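Local coordinates for protein superoxide dismutase (Anaplasma phagocytophilum, PDB 3JS4) that probably converts superoxide into oxygen and hydrogen peroxide at an iron(III) site, protecting the cell from toxic radicals, at residues Trp150-Tyr155 with Asp171-Thr176; His101-Gln106 with Gln179-Thr184; Met185-His190 with Asn198-Tyr203. All coordinates share one frame; numbering follows the deposited sequence.

Contact 1. Residues Trp150-Tyr155 with Asp171-Thr176; sequences WVWLVY and DSPLLT. With NA (sodium ion), chain F.
Asp171 O and Trp152 NE1 hold on to one and the same hydroxyl, Thr167 OG1 of strand 161-168. The indole N-H can only donate and the carbonyl can only accept. The hydroxyl therefore takes one bond and gives the other, tying loop and indole together at second hand. No hydrogen bond runs directly from 150-155 to 171-176. Most of what joins them is contact on the Trp152 ring. Pro173 lays CD over one face of this indole, 3.4 Å from the centroid of the six-membered ring and 18° off the ring normal. This is a CH-pi contact. The methylene sits next to the proline nitrogen, which probably makes its hydrogens better suited to a pi face. Ser172 adds CB, 3.4 Å from Trp152 CZ2, coming in at a slant. Further along the strand, Val154 CG1 meets Pro173 CG at 3.8 Å, so the proline ring bridges two strand residues that point the same way. The loop has its own bracing. Ser172 OG accepts from Leu174 N at 3.2 Å, an ST turn. Its chi1 of 76° turns the hydroxyl back to that N-H and leaves CB to the indole. The 3-10 turn that follows brings Pro173 O and Thr176 O to the sodium ion, Pro173 O at 2.4 Å from it. Gln179 O and two waters complete its ligands. At the other end, Trp150 packs against His101 edge-to-face, close to the iron. Pro173 thus works in two directions. Its ring is buried against Trp152 and Val154, while its carbonyl turns to a cation, so the CH-pi contact and the sodium site meet on the same short turn and together probably fix its position.

Contact 2. Residues His101-Gln106 with Gln179-Thr184; sequences HDFYWQ and QLPLAT. With NA (sodium ion), chain F; FE (Fe (III) ion), chain E.
Phe103 and Tyr104 pack helix 89-106 against strand 179-186 at a classic beta bulge, where Leu182 and Ala183 both face Leu153. The helix comes from the alpha-hairpin domain and the strand from the C-terminal domain of the iron/manganese superoxide dismutase fold. Their short axes pass 6.9 Å apart, at 78° to each other. In the first shell, Phe103 pushes the end of its ring into the strand. Phe103 CZ lies 3.5 Å from Pro181 O, which meets the ring at its edge. Phe103 CE2 lies 3.5 Å from Ala183 N, at a slant. Pro181 CB adds an apolar touch to Phe103 CZ at 3.8 Å. Thr184 lies between the two aromatic residues. Thr184 CG2 borders the ring edge, 3.8 Å from Phe103 CD2, and also approaches the helix backbone, 3.6 Å from Tyr104 N. The methyl gets there because OG1 takes the place anti to the Thr184 nitrogen (chi1 -168°), from which it bonds to Val151 O on strand 149-156. Thr184 O meets the edge of the Tyr104 ring, 3.6 Å from Tyr104 CD1. This carbonyl is buried and has no hydrogen-bond partner in the model; the slightly positive ring C-H may compensate it in part. In the second shell, Pro181 O is bonded to Arg220 NE of helix 214-223. Leu182 and Ala183 are held by backbone bonds to Leu153. Gln179, at the start of the strand, gives its carbonyl to the sodium ion. On the side of the helix turned from the strand, His101 bonds through ND1 to Gln97 O, one turn back, and its NE2 binds the iron at 2.2 Å.

Contact 3. Residues Met185-His190 with Asn198-Tyr203; sequences MDVWEH and NLRKKY. With FE (Fe (III) ion), chain E.
Tyr203 OH donates to Asp186 O at 2.7 Å, the one hydrogen bond across this contact. The hydroxyl lies in the carbonyl plane, on a lone pair, with a C=O...donor angle of 141°. Tyr104 OH is a second partner of the same hydroxyl. Next come the apolar, sulfur and guanidinium contacts. Met185 CG rests 3.8 Å from Tyr203 CE2. The sulfur makes a Met-aromatic contact, with Met185 SD 4.7 Å from the Tyr203 ring centroid and 40° off the normal, an oblique approach. Val187 CB lies over one face of the Arg200 guanidinium, toward its rim, and Val187 CG2 is 3.8 Å from Arg200 NH1. Val187 O also sits over that group, 3.2 Å from Arg200 NH2, but the angle is too poor for a hydrogen bond. The Arg200 chain starts extended and bends at chi3 (-69°), which brings the guanidinium across Val187. The guanidinium spends its N-H groups on other acceptors: NH1 on Gly142 O and Gln145 O, NH2 on Gly147 O, and NE on Tyr192 OH. These bonds probably fix the rotation of the plane that Val187 meets. The third group is the metal bonds and the hydrogen bonds that steady their ligand. Asp186 OD2 binds the iron at 2.0 Å and His190 NE2 at 2.2 Å. Asp186 OD1 accepts from Trp188 N at 3.0 Å, an Asx turn, with the donor above the carboxylate plane. Asp186 is thus fixed at its backbone by Tyr203 and at its carboxylate by the turn and the metal. His45 and His101 supply the other protein ligands. In the fold, the end of strand 179-186 and the loop after it run between strand 149-156, which Met185 and Val187 touch, and helix 200-211.

In the fold
All three contacts gather round strand 179-186 of the antiparallel sheet and its neighbour 149-156. Contact 1 is nested along the chain inside the loop closed by contact 2, and contact 3 follows both. The centres of contact 1 and contact 2 lie about 8 Å apart. The centre of contact 3 is about 16 Å from that of contact 2 and about 18 Å from that of contact 1. Contacts 1 and 2 share the sodium ion at one end of the strand. Contacts 2 and 3 share the iron near the other end, where ligands from the alpha-hairpin and C-terminal domains meet. Trp150 of contact 1 packs on Asp186 of contact 3, so sheet packing borders the metal centre directly.

Contact 1. Residues Trp150-Tyr155 with Asp171-Thr176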
loop_
_atom_site.group_PDB
_atom_site.type_symbol
_atom_site.label_atom_id
_atom_site.label_comp_id
_atom_site.label_asym_id
_atom_site.label_seq_id
_atom_site.Cartn_x
_atom_site.Cartn_y
_atom_site.Cartn_z
ATOM N N TRP A 150 -7.139 2.089 -2.051
ATOM C CA TRP A 150 -5.945 2.209 -1.222
ATOM C C TRP A 150 -5.803 3.652 -0.706
ATOM O O TRP A 150 -6.115 4.615 -1.420
ATOM C CB TRP A 150 -4.685 1.868 -2.043
ATOM C CG TRP A 150 -4.705 0.481 -2.593
ATOM C CD1 TRP A 150 -5.298 0.067 -3.752
ATOM C CD2 TRP A 150 -4.141 -0.705 -1.980
ATOM N NE1 TRP A 150 -5.127 -1.298 -3.911
ATOM C CE2 TRP A 150 -4.425 -1.797 -2.841
ATOM C CE3 TRP A 150 -3.404 -0.938 -0.813
ATOM C CZ2 TRP A 150 -4.008 -3.124 -2.558
ATOM C CZ3 TRP A 150 -2.978 -2.256 -0.541
ATOM C CH2 TRP A 150 -3.305 -3.325 -1.400
ATOM N N VAL A 151 -5.280 3.791 0.508
ATOM C CA VAL A 151 -4.894 5.095 1.054
ATOM C C VAL A 151 -3.361 5.162 1.124
ATOM O O VAL A 151 -2.707 4.207 1.568
ATOM C CB VAL A 151 -5.542 5.293 2.428
ATOM C CG1 VAL A 151 -5.122 6.603 3.097
ATOM C CG2 VAL A 151 -7.056 5.221 2.271
ATOM N N TRP A 152 -2.798 6.264 0.641
ATOM C CA TRP A 152 -1.345 6.451 0.615
ATOM C C TRP A 152 -0.891 7.675 1.413
ATOM O O TRP A 152 -1.461 8.769 1.267
ATOM C CB TRP A 152 -0.849 6.616 -0.836
ATOM C CG TRP A 152 -1.369 5.554 -1.760
ATOM C CD1 TRP A 152 -2.584 5.523 -2.371
ATOM C CD2 TRP A 152 -0.698 4.341 -2.136
ATOM N NE1 TRP A 152 -2.716 4.369 -3.109
ATOM C CE2 TRP A 152 -1.576 3.624 -2.983
ATOM C CE3 TRP A 152 0.559 3.794 -1.842
ATOM C CZ2 TRP A 152 -1.231 2.393 -3.567
ATOM C CZ3 TRP A 152 0.899 2.540 -2.419
ATOM C CH2 TRP A 152 0.005 1.872 -3.260
ATOM N N LEU A 153 0.164 7.498 2.207
ATOM C CA LEU A 153 0.987 8.618 2.654
ATOM C C LEU A 153 2.072 8.791 1.594
ATOM O O LEU A 153 2.787 7.836 1.261
ATOM C CB LEU A 153 1.620 8.364 4.040
ATOM C CG LEU A 153 2.554 9.451 4.591
ATOM C CD1 LEU A 153 1.815 10.814 4.669
ATOM C CD2 LEU A 153 3.147 9.075 5.971
ATOM N N VAL A 154 2.174 9.988 1.036
ATOM C CA VAL A 154 3.158 10.232 -0.019
ATOM C C VAL A 154 3.961 11.473 0.260
ATOM O O VAL A 154 3.519 12.335 1.044
ATOM C CB VAL A 154 2.502 10.392 -1.432
ATOM C CG1 VAL A 154 1.698 9.145 -1.788
ATOM C CG2 VAL A 154 1.627 11.680 -1.510
ATOM N N TYR A 155 5.131 11.567 -0.382
ATOM C CA TYR A 155 5.843 12.833 -0.465
ATOM C C TYR A 155 5.621 13.465 -1.841
ATOM O O TYR A 155 5.983 12.889 -2.865
ATOM C CB TYR A 155 7.337 12.675 -0.171
ATOM C CG TYR A 155 8.085 13.988 -0.276
ATOM C CD1 TYR A 155 8.057 14.907 0.763
ATOM C CD2 TYR A 155 8.787 14.325 -1.434
ATOM C CE1 TYR A 155 8.724 16.117 0.667
ATOM C CE2 TYR A 155 9.457 15.546 -1.547
ATOM C CZ TYR A 155 9.418 16.428 -0.489
ATOM O OH TYR A 155 10.070 17.631 -0.572
ATOM N N ASP A 171 -5.040 1.316 -8.749
ATOM C CA ASP A 171 -4.269 2.537 -8.991
ATOM C C ASP A 171 -3.357 2.838 -7.791
ATOM O O ASP A 171 -3.685 2.511 -6.653
ATOM C CB ASP A 171 -5.214 3.725 -9.249
ATOM C CG ASP A 171 -5.973 3.603 -10.570
ATOM O OD1 ASP A 171 -5.762 2.637 -11.333
ATOM O OD2 ASP A 171 -6.805 4.482 -10.846
ATOM N N SER A 172 -2.207 3.457 -8.072
ATOM C CA SER A 172 -1.223 3.786 -7.052
ATOM C C SER A 172 -0.416 5.009 -7.507
ATOM O O SER A 172 -0.526 5.425 -8.688
ATOM C CB SER A 172 -0.256 2.623 -6.825
ATOM O OG SER A 172 0.680 2.558 -7.895
ATOM N N PRO A 173 0.404 5.573 -6.588
ATOM C CA PRO A 173 1.292 6.682 -6.933
ATOM C C PRO A 173 2.298 6.357 -8.036
ATOM O O PRO A 173 2.855 7.287 -8.598
ATOM C CB PRO A 173 1.986 7.009 -5.591
ATOM C CG PRO A 173 0.920 6.710 -4.570
ATOM C CD PRO A 173 0.261 5.442 -5.121
ATOM N N LEU A 174 2.521 5.074 -8.369
ATOM C CA LEU A 174 3.373 4.733 -9.526
ATOM C C LEU A 174 2.840 5.341 -10.821
ATOM O O LEU A 174 3.592 5.540 -11.795
ATOM C CB LEU A 174 3.515 3.212 -9.705
ATOM C CG LEU A 174 4.271 2.388 -8.651
ATOM C CD1 LEU A 174 4.317 0.936 -9.096
ATOM C CD2 LEU A 174 5.695 2.911 -8.366
ATOM N N LEU A 175 1.543 5.620 -10.837
ATOM C CA LEU A 175 0.875 6.236 -11.993
ATOM C C LEU A 175 1.004 7.778 -12.073
ATOM O O LEU A 175 0.648 8.376 -13.103
ATOM C CB LEU A 175 -0.613 5.827 -12.029
ATOM C CG LEU A 175 -0.918 4.310 -12.115
ATOM C CD1 LEU A 175 -2.414 4.062 -12.245
ATOM C CD2 LEU A 175 -0.123 3.621 -13.278
ATOM N N THR A 176 1.494 8.401 -10.997
ATOM C CA THR A 176 1.520 9.874 -10.901
ATOM C C THR A 176 2.933 10.395 -10.760
ATOM O O THR A 176 3.632 10.038 -9.809
ATOM C CB THR A 176 0.669 10.359 -9.697
ATOM O OG1 THR A 176 -0.692 9.964 -9.906
ATOM C CG2 THR A 176 0.742 11.896 -9.531
HETATM NA NA NA F . 4.881 8.536 -8.503
HETATM O O HOH W 1 6.663 9.928 -8.864
HETATM O O HOH W 2 6.361 6.885 -7.871
#

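Contact 2. Residues His101-Gln106 with Gln179-Thr184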
loop_
_atom_site.group_PDB
_atom_site.type_symbol
_atom_site.label_atom_id
_atom_site.label_comp_id
_atom_site.label_asym_id
_atom_site.label_seq_id
_atom_site.Cartn_x
_atom_site.Cartn_y
_atom_site.Cartn_z
ATOM N N HIS A 101 0.160 -4.838 -2.571
ATOM C CA HIS A 101 0.155 -5.700 -1.380
ATOM C C HIS A 101 1.559 -5.830 -0.768
ATOM O O HIS A 101 1.700 -5.797 0.456
ATOM C CB HIS A 101 -0.456 -7.080 -1.691
ATOM C CG HIS A 101 -1.950 -7.045 -1.804
ATOM N ND1 HIS A 101 -2.596 -6.692 -2.976
ATOM C CD2 HIS A 101 -2.924 -7.243 -0.880
ATOM C CE1 HIS A 101 -3.906 -6.730 -2.777
ATOM N NE2 HIS A 101 -4.133 -7.033 -1.509
ATOM N N ASP A 102 2.592 -5.947 -1.605
ATOM C CA ASP A 102 3.965 -6.021 -1.077
ATOM C C ASP A 102 4.196 -4.747 -0.241
ATOM O O ASP A 102 4.742 -4.806 0.867
ATOM C CB ASP A 102 5.044 -6.093 -2.189
ATOM C CG ASP A 102 5.136 -7.457 -2.900
ATOM O OD1 ASP A 102 4.595 -8.485 -2.439
ATOM O OD2 ASP A 102 5.797 -7.496 -3.963
ATOM N N PHE A 103 3.781 -3.601 -0.776
ATOM C CA PHE A 103 3.985 -2.307 -0.116
ATOM C C PHE A 103 3.182 -2.242 1.185
ATOM O O PHE A 103 3.653 -1.708 2.206
ATOM C CB PHE A 103 3.515 -1.168 -1.042
ATOM C CG PHE A 103 4.222 0.153 -0.799
ATOM C CD1 PHE A 103 5.557 0.310 -1.146
ATOM C CD2 PHE A 103 3.544 1.234 -0.239
ATOM C CE1 PHE A 103 6.223 1.522 -0.921
ATOM C CE2 PHE A 103 4.184 2.445 -0.023
ATOM C CZ PHE A 103 5.532 2.598 -0.380
ATOM N N TYR A 104 1.962 -2.787 1.139
ATOM C CA TYR A 104 1.066 -2.782 2.298
ATOM C C TYR A 104 1.692 -3.561 3.453
ATOM O O TYR A 104 1.651 -3.106 4.604
ATOM C CB TYR A 104 -0.247 -3.439 1.887
ATOM C CG TYR A 104 -1.289 -3.685 2.947
ATOM C CD1 TYR A 104 -1.793 -2.644 3.733
ATOM C CD2 TYR A 104 -1.843 -4.968 3.104
ATOM C CE1 TYR A 104 -2.801 -2.878 4.672
ATOM C CE2 TYR A 104 -2.853 -5.210 4.021
ATOM C CZ TYR A 104 -3.335 -4.168 4.795
ATOM O OH TYR A 104 -4.311 -4.425 5.708
ATOM N N TRP A 105 2.220 -4.760 3.176
ATOM C CA TRP A 105 2.794 -5.535 4.272
ATOM C C TRP A 105 3.975 -4.827 4.916
ATOM O O TRP A 105 4.159 -4.922 6.141
ATOM C CB TRP A 105 3.187 -6.976 3.852
ATOM C CG TRP A 105 2.068 -7.745 3.166
ATOM C CD1 TRP A 105 2.108 -8.315 1.920
ATOM C CD2 TRP A 105 0.762 -8.019 3.690
ATOM N NE1 TRP A 105 0.915 -8.929 1.644
ATOM C CE2 TRP A 105 0.074 -8.778 2.712
ATOM C CE3 TRP A 105 0.119 -7.734 4.914
ATOM C CZ2 TRP A 105 -1.237 -9.235 2.898
ATOM C CZ3 TRP A 105 -1.188 -8.170 5.097
ATOM C CH2 TRP A 105 -1.858 -8.913 4.084
ATOM N N GLN A 106 4.800 -4.154 4.103
ATOM C CA GLN A 106 5.935 -3.398 4.635
ATOM C C GLN A 106 5.506 -2.144 5.416
ATOM O O GLN A 106 6.284 -1.614 6.227
ATOM C CB GLN A 106 6.889 -2.994 3.498
ATOM C CG GLN A 106 7.352 -4.153 2.642
ATOM C CD GLN A 106 8.245 -3.709 1.502
ATOM O OE1 GLN A 106 7.788 -3.556 0.356
ATOM N NE2 GLN A 106 9.524 -3.477 1.805
ATOM N N GLN A 179 5.196 12.057 -7.151
ATOM C CA GLN A 179 4.497 11.595 -5.968
ATOM C C GLN A 179 5.145 10.300 -5.458
ATOM O O GLN A 179 4.957 9.224 -6.049
ATOM C CB GLN A 179 3.030 11.365 -6.330
ATOM C CG GLN A 179 2.101 11.311 -5.165
ATOM C CD GLN A 179 0.651 11.165 -5.590
ATOM O OE1 GLN A 179 -0.143 12.105 -5.447
ATOM N NE2 GLN A 179 0.295 9.994 -6.122
ATOM N N LEU A 180 5.947 10.406 -4.399
ATOM C CA LEU A 180 6.704 9.253 -3.919
ATOM C C LEU A 180 5.908 8.537 -2.822
ATOM O O LEU A 180 5.629 9.135 -1.786
ATOM C CB LEU A 180 8.083 9.688 -3.396
ATOM C CG LEU A 180 8.927 8.633 -2.671
ATOM C CD1 LEU A 180 9.678 7.727 -3.648
ATOM C CD2 LEU A 180 9.903 9.300 -1.708
ATOM N N PRO A 181 5.525 7.264 -3.057
ATOM C CA PRO A 181 4.743 6.565 -2.015
ATOM C C PRO A 181 5.621 6.195 -0.828
ATOM O O PRO A 181 6.777 5.796 -1.018
ATOM C CB PRO A 181 4.239 5.295 -2.723
ATOM C CG PRO A 181 5.185 5.073 -3.873
ATOM C CD PRO A 181 5.732 6.435 -4.266
ATOM N N LEU A 182 5.064 6.317 0.376
ATOM C CA LEU A 182 5.781 6.030 1.619
ATOM C C LEU A 182 5.164 4.912 2.447
ATOM O O LEU A 182 5.887 4.156 3.106
ATOM C CB LEU A 182 5.889 7.291 2.485
ATOM C CG LEU A 182 6.472 8.564 1.852
ATOM C CD1 LEU A 182 6.375 9.760 2.825
ATOM C CD2 LEU A 182 7.929 8.360 1.383
ATOM N N ALA A 183 3.828 4.848 2.447
ATOM C CA ALA A 183 3.076 3.784 3.138
ATOM C C ALA A 183 1.679 3.697 2.556
ATOM O O ALA A 183 1.159 4.691 2.030
ATOM C CB ALA A 183 3.000 4.058 4.655
ATOM N N THR A 184 1.057 2.515 2.657
ATOM C CA THR A 184 -0.304 2.363 2.183
ATOM C C THR A 184 -1.132 1.536 3.172
ATOM O O THR A 184 -0.605 0.712 3.921
ATOM C CB THR A 184 -0.387 1.744 0.743
ATOM O OG1 THR A 184 -1.717 1.862 0.222
ATOM C CG2 THR A 184 0.002 0.262 0.730
HETATM NA NA NA F . 4.881 8.536 -8.503
HETATM FE FE FE E . -6.023 -6.544 -0.482
HETATM O O HOH W 1 6.663 9.928 -8.864
HETATM O O HOH W 3 -6.576 -5.252 -2.239
HETATM O O HOH W 2 6.361 6.885 -7.871
#

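Contact 3. Residues Met185-His190 with Asn198-Tyr203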
loop_
_atom_site.group_PDB
_atom_site.type_symbol
_atom_site.label_atom_id
_atom_site.label_comp_id
_atom_site.label_asym_id
_atom_site.label_seq_id
_atom_site.Cartn_x
_atom_site.Cartn_y
_atom_site.Cartn_z
ATOM N N MET A 185 -2.431 1.788 3.138
ATOM C CA MET A 185 -3.443 1.033 3.845
ATOM C C MET A 185 -4.493 0.579 2.823
ATOM O O MET A 185 -5.164 1.408 2.179
ATOM C CB MET A 185 -4.098 1.919 4.901
ATOM C CG MET A 185 -5.305 1.260 5.567
ATOM S SD MET A 185 -6.113 2.313 6.798
ATOM C CE MET A 185 -6.813 3.627 5.780
ATOM N N ASP A 186 -4.595 -0.732 2.653
ATOM C CA ASP A 186 -5.600 -1.374 1.800
ATOM C C ASP A 186 -6.993 -1.084 2.354
ATOM O O ASP A 186 -7.279 -1.398 3.527
ATOM C CB ASP A 186 -5.333 -2.895 1.858
ATOM C CG ASP A 186 -6.100 -3.700 0.816
ATOM O OD1 ASP A 186 -6.953 -3.161 0.100
ATOM O OD2 ASP A 186 -5.855 -4.919 0.737
ATOM N N VAL A 187 -7.868 -0.485 1.549
ATOM C CA VAL A 187 -9.280 -0.405 1.942
ATOM C C VAL A 187 -10.271 -1.220 1.078
ATOM O O VAL A 187 -11.505 -1.015 1.176
ATOM C CB VAL A 187 -9.777 1.070 2.191
ATOM C CG1 VAL A 187 -8.934 1.737 3.320
ATOM C CG2 VAL A 187 -9.782 1.880 0.931
ATOM N N TRP A 188 -9.751 -2.167 0.275
ATOM C CA TRP A 188 -10.645 -3.168 -0.280
ATOM C C TRP A 188 -11.335 -3.824 0.903
ATOM O O TRP A 188 -10.702 -4.072 1.961
ATOM C CB TRP A 188 -9.898 -4.238 -1.072
ATOM C CG TRP A 188 -9.438 -3.842 -2.474
ATOM C CD1 TRP A 188 -8.538 -2.852 -2.805
ATOM C CD2 TRP A 188 -9.796 -4.484 -3.699
ATOM N NE1 TRP A 188 -8.352 -2.812 -4.173
ATOM C CE2 TRP A 188 -9.095 -3.816 -4.744
ATOM C CE3 TRP A 188 -10.623 -5.581 -4.021
ATOM C CZ2 TRP A 188 -9.212 -4.190 -6.090
ATOM C CZ3 TRP A 188 -10.742 -5.951 -5.376
ATOM C CH2 TRP A 188 -10.039 -5.250 -6.387
ATOM N N GLU A 189 -12.613 -4.140 0.747
ATOM C CA GLU A 189 -13.357 -4.728 1.863
ATOM C C GLU A 189 -12.713 -6.015 2.436
ATOM O O GLU A 189 -12.749 -6.236 3.654
ATOM C CB GLU A 189 -14.798 -4.993 1.456
ATOM C CG GLU A 189 -15.612 -3.697 1.199
ATOM C CD GLU A 189 -17.094 -3.989 0.941
ATOM O OE1 GLU A 189 -17.393 -4.757 -0.001
ATOM O OE2 GLU A 189 -17.950 -3.420 1.652
ATOM N N HIS A 190 -12.104 -6.837 1.580
ATOM C CA HIS A 190 -11.419 -8.058 2.095
ATOM C C HIS A 190 -10.256 -7.788 3.048
ATOM O O HIS A 190 -9.818 -8.721 3.767
ATOM C CB HIS A 190 -10.957 -8.976 0.946
ATOM C CG HIS A 190 -9.840 -8.405 0.129
ATOM N ND1 HIS A 190 -10.006 -7.977 -1.172
ATOM C CD2 HIS A 190 -8.525 -8.220 0.422
ATOM C CE1 HIS A 190 -8.852 -7.529 -1.637
ATOM N NE2 HIS A 190 -7.939 -7.660 -0.690
ATOM N N ASN A 198 -18.474 -4.479 8.298
ATOM C CA ASN A 198 -18.615 -3.216 7.574
ATOM C C ASN A 198 -18.028 -1.963 8.277
ATOM O O ASN A 198 -18.138 -0.867 7.746
ATOM C CB ASN A 198 -20.089 -2.995 7.179
ATOM C CG ASN A 198 -21.003 -2.782 8.371
ATOM O OD1 ASN A 198 -20.925 -3.488 9.373
ATOM N ND2 ASN A 198 -21.900 -1.814 8.255
ATOM N N LEU A 199 -17.410 -2.123 9.455
ATOM C CA LEU A 199 -16.872 -0.969 10.198
ATOM C C LEU A 199 -15.451 -0.585 9.752
ATOM O O LEU A 199 -14.465 -0.811 10.480
ATOM C CB LEU A 199 -16.947 -1.191 11.733
ATOM C CG LEU A 199 -18.290 -1.727 12.298
ATOM C CD1 LEU A 199 -18.283 -1.959 13.828
ATOM C CD2 LEU A 199 -19.453 -0.817 11.928
ATOM N N ARG A 200 -15.349 0.022 8.568
ATOM C CA ARG A 200 -14.058 0.418 8.025
ATOM C C ARG A 200 -13.332 1.380 8.974
ATOM O O ARG A 200 -12.115 1.282 9.149
ATOM C CB ARG A 200 -14.186 1.031 6.622
ATOM C CG ARG A 200 -12.839 1.364 5.989
ATOM C CD ARG A 200 -12.961 2.092 4.664
ATOM N NE ARG A 200 -13.494 1.234 3.605
ATOM C CZ ARG A 200 -13.650 1.630 2.347
ATOM N NH1 ARG A 200 -13.284 2.861 2.004
ATOM N NH2 ARG A 200 -14.140 0.794 1.433
ATOM N N LYS A 201 -14.076 2.282 9.607
ATOM C CA LYS A 201 -13.459 3.209 10.561
ATOM C C LYS A 201 -12.740 2.484 11.692
ATOM O O LYS A 201 -11.662 2.907 12.079
ATOM C CB LYS A 201 -14.454 4.211 11.153
ATOM C CG LYS A 201 -13.730 5.353 11.897
ATOM C CD LYS A 201 -14.666 6.385 12.463
ATOM C CE LYS A 201 -13.879 7.584 13.043
ATOM N NZ LYS A 201 -12.952 7.149 14.154
ATOM N N LYS A 202 -13.336 1.414 12.225
ATOM C CA LYS A 202 -12.674 0.656 13.288
ATOM C C LYS A 202 -11.326 0.137 12.826
ATOM O O LYS A 202 -10.346 0.259 13.536
ATOM C CB LYS A 202 -13.538 -0.499 13.818
ATOM C CG LYS A 202 -13.705 -0.402 15.297
ATOM C CD LYS A 202 -14.349 -1.640 15.915
ATOM C CE LYS A 202 -13.929 -1.761 17.374
ATOM N NZ LYS A 202 -14.577 -2.927 18.059
ATOM N N TYR A 203 -11.285 -0.417 11.615
ATOM C CA TYR A 203 -10.029 -0.884 11.005
ATOM C C TYR A 203 -9.028 0.255 10.760
ATOM O O TYR A 203 -7.831 0.083 10.977
ATOM C CB TYR A 203 -10.322 -1.613 9.680
ATOM C CG TYR A 203 -9.167 -1.720 8.696
ATOM C CD1 TYR A 203 -8.114 -2.613 8.909
ATOM C CD2 TYR A 203 -9.182 -1.006 7.509
ATOM C CE1 TYR A 203 -7.065 -2.732 7.982
ATOM C CE2 TYR A 203 -8.151 -1.112 6.587
ATOM C CZ TYR A 203 -7.102 -1.990 6.818
ATOM O OH TYR A 203 -6.076 -2.110 5.890
HETATM FE FE FE E . -6.023 -6.544 -0.482
HETATM O O HOH W 3 -6.576 -5.252 -2.239
#